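Local coordinates for MS5a (Brassica napus, PDB 6L77), which is of unknown function but is linked to meiosis, its C-terminal part, the piece given here, having cystatin-like folds and appearing to enhance papain rather than inhibit it, at residues D137-Y142 with L161-V166; L16-G21 with L33-I38; R176-V179 with L183-V186. All blocks are in the same frame, centred on the assembly; numbering follows the deposited sequence. Where two conformers were deposited one is given.

Contact 1: residues D137-Y142 with L161-V166; sequences DWIRLY and LKILDV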
loop_
_atom_site.group_PDB
_atom_site.type_symbol
_atom_site.label_atom_id
_atom_site.label_comp_id
_atom_site.label_asym_id
_atom_site.label_seq_id
_atom_site.Cartn_x
_atom_site.Cartn_y
_atom_site.Cartn_z
ATOM N N ASP A 137 -2.848 8.997 3.779
ATOM C CA ASP A 137 -2.298 7.933 4.616
ATOM C C ASP A 137 -2.042 6.637 3.865
ATOM O O ASP A 137 -1.540 5.689 4.475
ATOM C CB ASP A 137 -3.208 7.662 5.829
ATOM C CG ASP A 137 -4.612 7.169 5.453
ATOM O OD1 ASP A 137 -4.874 6.801 4.288
ATOM O OD2 ASP A 137 -5.472 7.143 6.360
ATOM N N TRP A 138 -2.354 6.557 2.568
ATOM C CA TRP A 138 -1.923 5.374 1.829
ATOM C C TRP A 138 -0.405 5.274 1.760
ATOM O O TRP A 138 0.128 4.177 1.586
ATOM C CB TRP A 138 -2.529 5.358 0.421
ATOM C CG TRP A 138 -2.097 6.468 -0.511
ATOM C CD1 TRP A 138 -2.784 7.621 -0.797
ATOM C CD2 TRP A 138 -0.900 6.511 -1.305
ATOM N NE1 TRP A 138 -2.087 8.370 -1.719
ATOM C CE2 TRP A 138 -0.927 7.712 -2.042
ATOM C CE3 TRP A 138 0.185 5.640 -1.470
ATOM C CZ2 TRP A 138 0.102 8.074 -2.926
ATOM C CZ3 TRP A 138 1.202 6.001 -2.333
ATOM C CH2 TRP A 138 1.152 7.207 -3.059
ATOM N N ILE A 139 0.308 6.391 1.893
ATOM C CA ILE A 139 1.763 6.328 1.944
ATOM C C ILE A 139 2.203 5.560 3.184
ATOM O O ILE A 139 3.009 4.628 3.102
ATOM C CB ILE A 139 2.349 7.750 1.897
ATOM C CG1 ILE A 139 2.047 8.373 0.527
ATOM C CG2 ILE A 139 3.850 7.755 2.192
ATOM C CD1 ILE A 139 2.416 9.859 0.447
ATOM N N ARG A 140 1.636 5.907 4.346
ATOM C CA ARG A 140 1.933 5.152 5.561
ATOM C C ARG A 140 1.522 3.692 5.421
ATOM O O ARG A 140 2.239 2.793 5.876
ATOM C CB ARG A 140 1.236 5.773 6.775
ATOM C CG ARG A 140 1.310 4.870 8.026
ATOM C CD ARG A 140 0.876 5.589 9.288
ATOM N NE ARG A 140 -0.394 6.285 9.125
ATOM C CZ ARG A 140 -1.586 5.718 9.284
ATOM N NH1 ARG A 140 -1.672 4.434 9.606
ATOM N NH2 ARG A 140 -2.693 6.436 9.115
ATOM N N LEU A 141 0.365 3.435 4.799
ATOM C CA LEU A 141 -0.059 2.059 4.553
ATOM C C LEU A 141 1.000 1.269 3.785
ATOM O O LEU A 141 1.330 0.132 4.154
ATOM C CB LEU A 141 -1.384 2.057 3.785
ATOM C CG LEU A 141 -1.901 0.667 3.378
ATOM C CD1 LEU A 141 -2.115 -0.209 4.604
ATOM C CD2 LEU A 141 -3.193 0.807 2.609
ATOM N N TYR A 142 1.532 1.842 2.696
ATOM C CA TYR A 142 2.494 1.079 1.901
ATOM C C TYR A 142 3.773 0.844 2.693
ATOM O O TYR A 142 4.370 -0.239 2.610
ATOM C CB TYR A 142 2.810 1.777 0.575
ATOM C CG TYR A 142 1.670 1.885 -0.441
ATOM C CD1 TYR A 142 0.349 1.575 -0.101
ATOM C CD2 TYR A 142 1.930 2.305 -1.745
ATOM C CE1 TYR A 142 -0.684 1.687 -1.051
ATOM C CE2 TYR A 142 0.913 2.425 -2.687
ATOM C CZ TYR A 142 -0.389 2.121 -2.333
ATOM O OH TYR A 142 -1.386 2.250 -3.268
ATOM N N LEU A 161 7.260 3.351 13.663
ATOM C CA LEU A 161 7.732 3.815 12.367
ATOM C C LEU A 161 7.493 5.310 12.228
ATOM O O LEU A 161 6.429 5.814 12.601
ATOM C CB LEU A 161 7.025 3.067 11.236
ATOM C CG LEU A 161 7.098 1.546 11.312
ATOM C CD1 LEU A 161 6.440 0.924 10.081
ATOM C CD2 LEU A 161 8.556 1.091 11.459
ATOM N N LYS A 162 8.482 6.013 11.675
ATOM C CA LYS A 162 8.397 7.455 11.468
ATOM C C LYS A 162 8.899 7.794 10.073
ATOM O O LYS A 162 10.070 7.561 9.764
ATOM C CB LYS A 162 9.217 8.206 12.520
ATOM C CG LYS A 162 9.301 9.699 12.271
ATOM C CD LYS A 162 10.154 10.382 13.317
ATOM C CE LYS A 162 10.226 11.875 13.071
ATOM N NZ LYS A 162 11.218 12.525 13.970
ATOM N N ILE A 163 8.032 8.381 9.248
ATOM C CA ILE A 163 8.421 8.732 7.884
ATOM C C ILE A 163 9.356 9.934 7.895
ATOM O O ILE A 163 9.087 10.950 8.548
ATOM C CB ILE A 163 7.181 9.016 7.024
ATOM C CG1 ILE A 163 6.278 7.785 6.953
ATOM C CG2 ILE A 163 7.605 9.444 5.635
ATOM C CD1 ILE A 163 4.989 8.021 6.202
ATOM N N LEU A 164 10.461 9.832 7.157
ATOM C CA LEU A 164 11.410 10.935 7.046
ATOM C C LEU A 164 11.403 11.609 5.688
ATOM O O LEU A 164 11.638 12.819 5.616
ATOM C CB LEU A 164 12.836 10.456 7.339
ATOM C CG LEU A 164 13.072 9.839 8.716
ATOM C CD1 LEU A 164 14.512 9.384 8.834
ATOM C CD2 LEU A 164 12.735 10.838 9.802
ATOM N N ASP A 165 11.134 10.866 4.614
ATOM C CA ASP A 165 11.211 11.417 3.269
ATOM C C ASP A 165 10.426 10.505 2.340
ATOM O O ASP A 165 10.410 9.283 2.533
ATOM C CB ASP A 165 12.670 11.538 2.807
ATOM C CG ASP A 165 12.826 12.400 1.570
ATOM O OD1 ASP A 165 11.840 13.068 1.174
ATOM O OD2 ASP A 165 13.941 12.409 0.999
ATOM N N VAL A 166 9.750 11.101 1.360
ATOM C CA VAL A 166 8.943 10.347 0.402
ATOM C C VAL A 166 9.144 10.976 -0.969
ATOM O O VAL A 166 9.074 12.199 -1.106
ATOM C CB VAL A 166 7.443 10.335 0.765
ATOM C CG1 VAL A 166 6.634 9.605 -0.304
ATOM C CG2 VAL A 166 7.210 9.684 2.116
#
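I163 and V166 of strand 161-166 meet I139 and R140 on the first turn of helix 138-150. The contact is purely apolar. L161, at the start of the strand segment, packs farther along the same helix, on M143 and F147.

I163 is the first to touch. Its CG1 lies beside the backbone N (chi1 -60°) and the chain then runs extended, which carries CD1 out to the helix. CD1 rests 4.2 Å from I139 CG2, the same methyl that V166 meets. It lies equally close to the backbone of the next residue, 4.2 Å from R140 CA. Its distance to R140 CB is 4.4 Å, so the arginine gives only the root of its side chain. The R140 guanidinium lies away from the strand. Its NH2 has a long salt bridge of 4.0 Å to D137 OD2, and its NH1 a long, weak ion pair with E144.

L164 and D165 follow, both opposite R191 of strand 186-195. This is a classic beta bulge in the antiparallel sheet. The extra residue changes the spacing on the helix side, so that I163 and V166, three positions apart, both point at the helix. D165 OD1 takes a weak bond from V166 N, 2.9 Å long and strongly bent. The helix laid across the sheet is consistent with the cystatin-like fold. The axes of the helix segment 138-142 and the strand segment 161-166 come within 10.2 Å and make an angle of 113°.

V166 ends the segment. Its CG2 sits 3.9 Å from I139 CG2, and its CG1 lies slightly farther from the same methyl. The two side chains cross obliquely. W133 of helix 130-135 packs on I139, I163 and V166.

Contact 2: residues L16-G21 with L33-I38; sequences LYATVG and LYLHKI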
loop_
_atom_site.group_PDB
_atom_site.type_symbol
_atom_site.label_atom_id
_atom_site.label_comp_id
_atom_site.label_asym_id
_atom_site.label_seq_id
_atom_site.Cartn_x
_atom_site.Cartn_y
_atom_site.Cartn_z
ATOM N N LEU A 16 -4.221 -5.752 7.121
ATOM C CA LEU A 16 -3.571 -4.918 6.112
ATOM C C LEU A 16 -4.266 -5.048 4.759
ATOM O O LEU A 16 -4.510 -4.043 4.083
ATOM C CB LEU A 16 -2.087 -5.283 6.009
ATOM C CG LEU A 16 -1.213 -4.921 7.217
ATOM C CD1 LEU A 16 0.184 -5.529 7.092
ATOM C CD2 LEU A 16 -1.117 -3.419 7.400
ATOM N N TYR A 17 -4.636 -6.271 4.357
ATOM C CA TYR A 17 -5.331 -6.422 3.078
ATOM C C TYR A 17 -6.725 -5.807 3.121
ATOM O O TYR A 17 -7.193 -5.257 2.117
ATOM C CB TYR A 17 -5.407 -7.895 2.672
ATOM C CG TYR A 17 -4.084 -8.422 2.182
ATOM C CD1 TYR A 17 -3.095 -7.545 1.754
ATOM C CD2 TYR A 17 -3.808 -9.786 2.150
ATOM C CE1 TYR A 17 -1.860 -8.006 1.304
ATOM C CE2 TYR A 17 -2.565 -10.260 1.693
ATOM C CZ TYR A 17 -1.603 -9.358 1.277
ATOM O OH TYR A 17 -0.378 -9.794 0.824
ATOM N N ALA A 18 -7.412 -5.899 4.260
ATOM C CA ALA A 18 -8.678 -5.176 4.392
ATOM C C ALA A 18 -8.477 -3.673 4.199
ATOM O O ALA A 18 -9.293 -2.995 3.561
ATOM C CB ALA A 18 -9.298 -5.446 5.758
ATOM N N THR A 19 -7.407 -3.131 4.765
ATOM C CA THR A 19 -7.163 -1.702 4.636
ATOM C C THR A 19 -6.768 -1.336 3.208
ATOM O O THR A 19 -7.129 -0.260 2.717
ATOM C CB THR A 19 -6.086 -1.297 5.640
ATOM O OG1 THR A 19 -6.484 -1.742 6.936
ATOM C CG2 THR A 19 -5.869 0.216 5.654
ATOM N N VAL A 20 -6.049 -2.224 2.523
ATOM C CA VAL A 20 -5.774 -2.017 1.101
ATOM C C VAL A 20 -7.076 -1.953 0.313
ATOM O O VAL A 20 -7.238 -1.110 -0.580
ATOM C CB VAL A 20 -4.854 -3.129 0.568
ATOM C CG1 VAL A 20 -4.788 -3.083 -0.971
ATOM C CG2 VAL A 20 -3.470 -2.985 1.164
ATOM N N GLY A 21 -8.011 -2.862 0.605
ATOM C CA GLY A 21 -9.288 -2.823 -0.086
ATOM C C GLY A 21 -10.027 -1.520 0.149
ATOM O O GLY A 21 -10.610 -0.954 -0.775
ATOM N N LEU A 33 -14.289 5.626 4.133
ATOM C CA LEU A 33 -14.676 4.469 4.922
ATOM C C LEU A 33 -13.477 3.991 5.730
ATOM O O LEU A 33 -12.360 3.902 5.209
ATOM C CB LEU A 33 -15.177 3.328 4.035
ATOM C CG LEU A 33 -16.408 3.578 3.170
ATOM C CD1 LEU A 33 -16.782 2.252 2.517
ATOM C CD2 LEU A 33 -17.556 4.108 4.002
ATOM N N TYR A 34 -13.721 3.672 6.996
ATOM C CA TYR A 34 -12.669 3.231 7.899
ATOM C C TYR A 34 -12.942 1.805 8.355
ATOM O O TYR A 34 -14.094 1.397 8.519
ATOM C CB TYR A 34 -12.567 4.147 9.123
ATOM C CG TYR A 34 -12.304 5.585 8.764
ATOM C CD1 TYR A 34 -11.088 5.971 8.207
ATOM C CD2 TYR A 34 -13.271 6.557 8.976
ATOM C CE1 TYR A 34 -10.847 7.306 7.868
ATOM C CE2 TYR A 34 -13.032 7.897 8.643
ATOM C CZ TYR A 34 -11.825 8.254 8.099
ATOM O OH TYR A 34 -11.601 9.577 7.776
ATOM N N LEU A 35 -11.869 1.051 8.572
ATOM C CA LEU A 35 -12.026 -0.326 9.016
ATOM C C LEU A 35 -12.568 -0.353 10.438
ATOM O O LEU A 35 -11.999 0.255 11.351
ATOM C CB LEU A 35 -10.687 -1.065 8.936
ATOM C CG LEU A 35 -10.697 -2.482 9.496
ATOM C CD1 LEU A 35 -11.663 -3.368 8.686
ATOM C CD2 LEU A 35 -9.277 -3.068 9.497
ATOM N N HIS A 36 -13.678 -1.058 10.632
ATOM C CA HIS A 36 -14.219 -1.251 11.967
ATOM C C HIS A 36 -13.829 -2.609 12.536
ATOM O O HIS A 36 -13.290 -2.686 13.641
ATOM C CB HIS A 36 -15.745 -1.091 11.943
ATOM C CG HIS A 36 -16.409 -1.413 13.247
ATOM N ND1 HIS A 36 -16.233 -0.652 14.384
ATOM C CD2 HIS A 36 -17.261 -2.407 13.588
ATOM C CE1 HIS A 36 -16.944 -1.168 15.371
ATOM N NE2 HIS A 36 -17.571 -2.239 14.918
ATOM N N LYS A 37 -14.090 -3.690 11.803
ATOM C CA LYS A 37 -13.653 -5.008 12.246
ATOM C C LYS A 37 -13.639 -5.947 11.051
ATOM O O LYS A 37 -14.277 -5.691 10.029
ATOM C CB LYS A 37 -14.565 -5.575 13.338
ATOM C CG LYS A 37 -15.946 -5.940 12.837
ATOM C CD LYS A 37 -16.868 -6.408 13.966
ATOM C CE LYS A 37 -16.368 -7.676 14.624
ATOM N NZ LYS A 37 -16.569 -8.871 13.758
ATOM N N ILE A 38 -12.907 -7.047 11.204
ATOM C CA ILE A 38 -12.968 -8.163 10.260
ATOM C C ILE A 38 -13.998 -9.160 10.782
ATOM O O ILE A 38 -13.912 -9.592 11.932
ATOM C CB ILE A 38 -11.594 -8.843 10.119
ATOM C CG1 ILE A 38 -10.475 -7.829 9.836
ATOM C CG2 ILE A 38 -11.670 -9.989 9.080
ATOM C CD1 ILE A 38 -10.558 -7.177 8.505
#
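A18 and T19 of helix 12-29 pack on L35 and I38 of edge strand 34-45, a helix-on-sheet contact consistent with the cystatin-like fold. This strand is the outermost one on its side of the antiparallel sheet. The axes of the helix segment 16-21 and the strand segment 34-38 approach to 8.7 Å, with 140° between their directions.

A18 CB points at the strand. The I38 side chain starts off to one side. Its CG1 lies beside the backbone N (chi1 -50°), and a second turn (chi2 -68°) brings CD1 round to A18. CD1 comes within 3.5 Å of A18 CB, which is tight for two carbons.

H36 and K37 both face I57, a classic beta bulge. L35 and I38 flank it, and both reach the helix. L35 divides its two methyls. CD1 lies 4.3 Å from A18 CB, and CD2 lies 4.0 Å from T19 OG1. The T19 and L35 side chains cross at about a right angle. T19 OG1 is hydrogen-bonded to K15 O one turn back, so it meets the leucine with its polar need already met. L56 of strand 49-60 packs on both A18 and L35, while V14 and C10 touch I38.

Contact 3: residues R176-V179 with L183-V186; sequences RETV and LRNV
V179 and T178 of helix 176-181 touch V186 and R184 where the chain turns back into strand 186-195. This is a tight helix-loop-strand connection. The valines meet methyl to methyl, V179 CG1 to V186 CG1 at 4.4 Å. V186 CG1 is slightly nearer the V179 backbone, 4.2 Å from V179 O. R184 joins with its methylenes. Its CB points at the helix, and chi1 of 54° sets CG 4.3 Å from T178 O. Its CD lies 4.4 Å from T178 CG2.

The arginine is positioned by the next residue of its own loop. NE (2.8 Å) and NH1 (2.9 Å), along one flank of the guanidinium, both donate to N185 O, close to the guanidinium plane. NE is tilted 30° from the carbonyl plane. NH2 has a long, weak ion pair with E172.

Farther out, N185 is held by V212 N at OD1 and by E171 at ND2. R184 O accepts from R210 NH1, and T178 O is bonded to S182 OG. V168 of neighbouring strand 161-170 lies against both valines.

Two bonds to one oxygen should limit rotation of the guanidinium and probably polarise the N185 carbonyl. Much of its polar capacity is directed there, so the helix meets mainly the aliphatic part.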
loop_
_atom_site.group_PDB
_atom_site.type_symbol
_atom_site.label_atom_id
_atom_site.label_comp_id
_atom_site.label_asym_id
_atom_site.label_seq_id
_atom_site.Cartn_x
_atom_site.Cartn_y
_atom_site.Cartn_z
ATOM N N ARG A 176 0.758 17.707 -8.672
ATOM C CA ARG A 176 1.043 16.966 -7.444
ATOM C C ARG A 176 -0.232 16.418 -6.810
ATOM O O ARG A 176 -0.242 15.296 -6.298
ATOM C CB ARG A 176 1.784 17.880 -6.465
ATOM C CG ARG A 176 2.097 17.283 -5.086
ATOM C CD ARG A 176 2.971 18.308 -4.325
ATOM N NE ARG A 176 4.280 18.359 -4.969
ATOM C CZ ARG A 176 5.428 18.116 -4.353
ATOM N NH1 ARG A 176 5.439 17.877 -3.044
ATOM N NH2 ARG A 176 6.562 18.127 -5.043
ATOM N N GLU A 177 -1.321 17.194 -6.839
ATOM C CA GLU A 177 -2.572 16.725 -6.249
ATOM C C GLU A 177 -3.043 15.428 -6.900
ATOM O O GLU A 177 -3.576 14.538 -6.223
ATOM C CB GLU A 177 -3.651 17.806 -6.374
ATOM C CG GLU A 177 -3.214 19.189 -5.925
ATOM C CD GLU A 177 -2.578 19.989 -7.051
ATOM O OE1 GLU A 177 -3.327 20.598 -7.850
ATOM O OE2 GLU A 177 -1.336 19.986 -7.151
ATOM N N THR A 178 -2.862 15.307 -8.216
ATOM C CA THR A 178 -3.219 14.070 -8.908
ATOM C C THR A 178 -2.365 12.908 -8.432
ATOM O O THR A 178 -2.866 11.789 -8.256
ATOM C CB THR A 178 -3.061 14.267 -10.415
ATOM O OG1 THR A 178 -3.954 15.302 -10.840
ATOM C CG2 THR A 178 -3.373 12.982 -11.170
ATOM N N VAL A 179 -1.069 13.149 -8.218
ATOM C CA VAL A 179 -0.191 12.075 -7.761
ATOM C C VAL A 179 -0.676 11.509 -6.435
ATOM O O VAL A 179 -0.618 10.295 -6.199
ATOM C CB VAL A 179 1.255 12.590 -7.662
ATOM C CG1 VAL A 179 2.186 11.492 -7.199
ATOM C CG2 VAL A 179 1.722 13.127 -9.027
ATOM N N LEU A 183 -6.115 7.277 -8.164
ATOM C CA LEU A 183 -5.621 5.894 -8.186
ATOM C C LEU A 183 -4.992 5.618 -9.552
ATOM O O LEU A 183 -5.590 5.031 -10.455
ATOM C CB LEU A 183 -6.757 4.929 -7.870
ATOM C CG LEU A 183 -6.268 3.508 -7.592
ATOM C CD1 LEU A 183 -5.448 3.528 -6.327
ATOM C CD2 LEU A 183 -7.470 2.569 -7.469
ATOM N N ARG A 184 -3.751 6.074 -9.705
ATOM C CA ARG A 184 -2.996 5.932 -10.935
ATOM C C ARG A 184 -1.675 5.221 -10.657
ATOM O O ARG A 184 -1.286 5.028 -9.502
ATOM C CB ARG A 184 -2.733 7.311 -11.570
ATOM C CG ARG A 184 -2.057 8.305 -10.625
ATOM C CD ARG A 184 -1.062 9.231 -11.361
ATOM N NE ARG A 184 -0.002 8.457 -12.003
ATOM C CZ ARG A 184 0.326 8.530 -13.291
ATOM N NH1 ARG A 184 1.298 7.752 -13.765
ATOM N NH2 ARG A 184 -0.306 9.383 -14.098
ATOM N N ASN A 185 -0.964 4.862 -11.733
ATOM C CA ASN A 185 0.334 4.196 -11.588
ATOM C C ASN A 185 1.328 5.117 -10.888
ATOM O O ASN A 185 1.505 6.266 -11.289
ATOM C CB ASN A 185 0.876 3.788 -12.952
ATOM C CG ASN A 185 0.071 2.670 -13.584
ATOM O OD1 ASN A 185 -0.858 2.147 -12.971
ATOM N ND2 ASN A 185 0.417 2.308 -14.813
ATOM N N VAL A 186 1.967 4.621 -9.825
ATOM C CA VAL A 186 2.991 5.386 -9.118
ATOM C C VAL A 186 4.110 4.453 -8.682
ATOM O O VAL A 186 3.907 3.251 -8.481
ATOM C CB VAL A 186 2.446 6.143 -7.879
ATOM C CG1 VAL A 186 1.500 7.294 -8.274
ATOM C CG2 VAL A 186 1.755 5.181 -6.921
#

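How the contacts relate
Contacts 1 and 2 put two helices on the same nine-stranded antiparallel sheet, contact 2 at its outermost strand 34-45 and contact 1 next to the other edge. Their centres are 18 Å apart, but the helices touch: L141 CD1 lies 3.9 Å from T19 CG2, and L141 CD2 packs on V20. Contact 3, centred 16 Å from contact 1, follows it in the chain. W138 joins the two, with CZ2 4.0 Å from V179 O and NE1 hydrogen-bonded to L180 O. R210 is also shared, bonding Y142 OH and R184 O. Contacts 2 and 3 do not touch; their nearest atoms are about 8 Å apart.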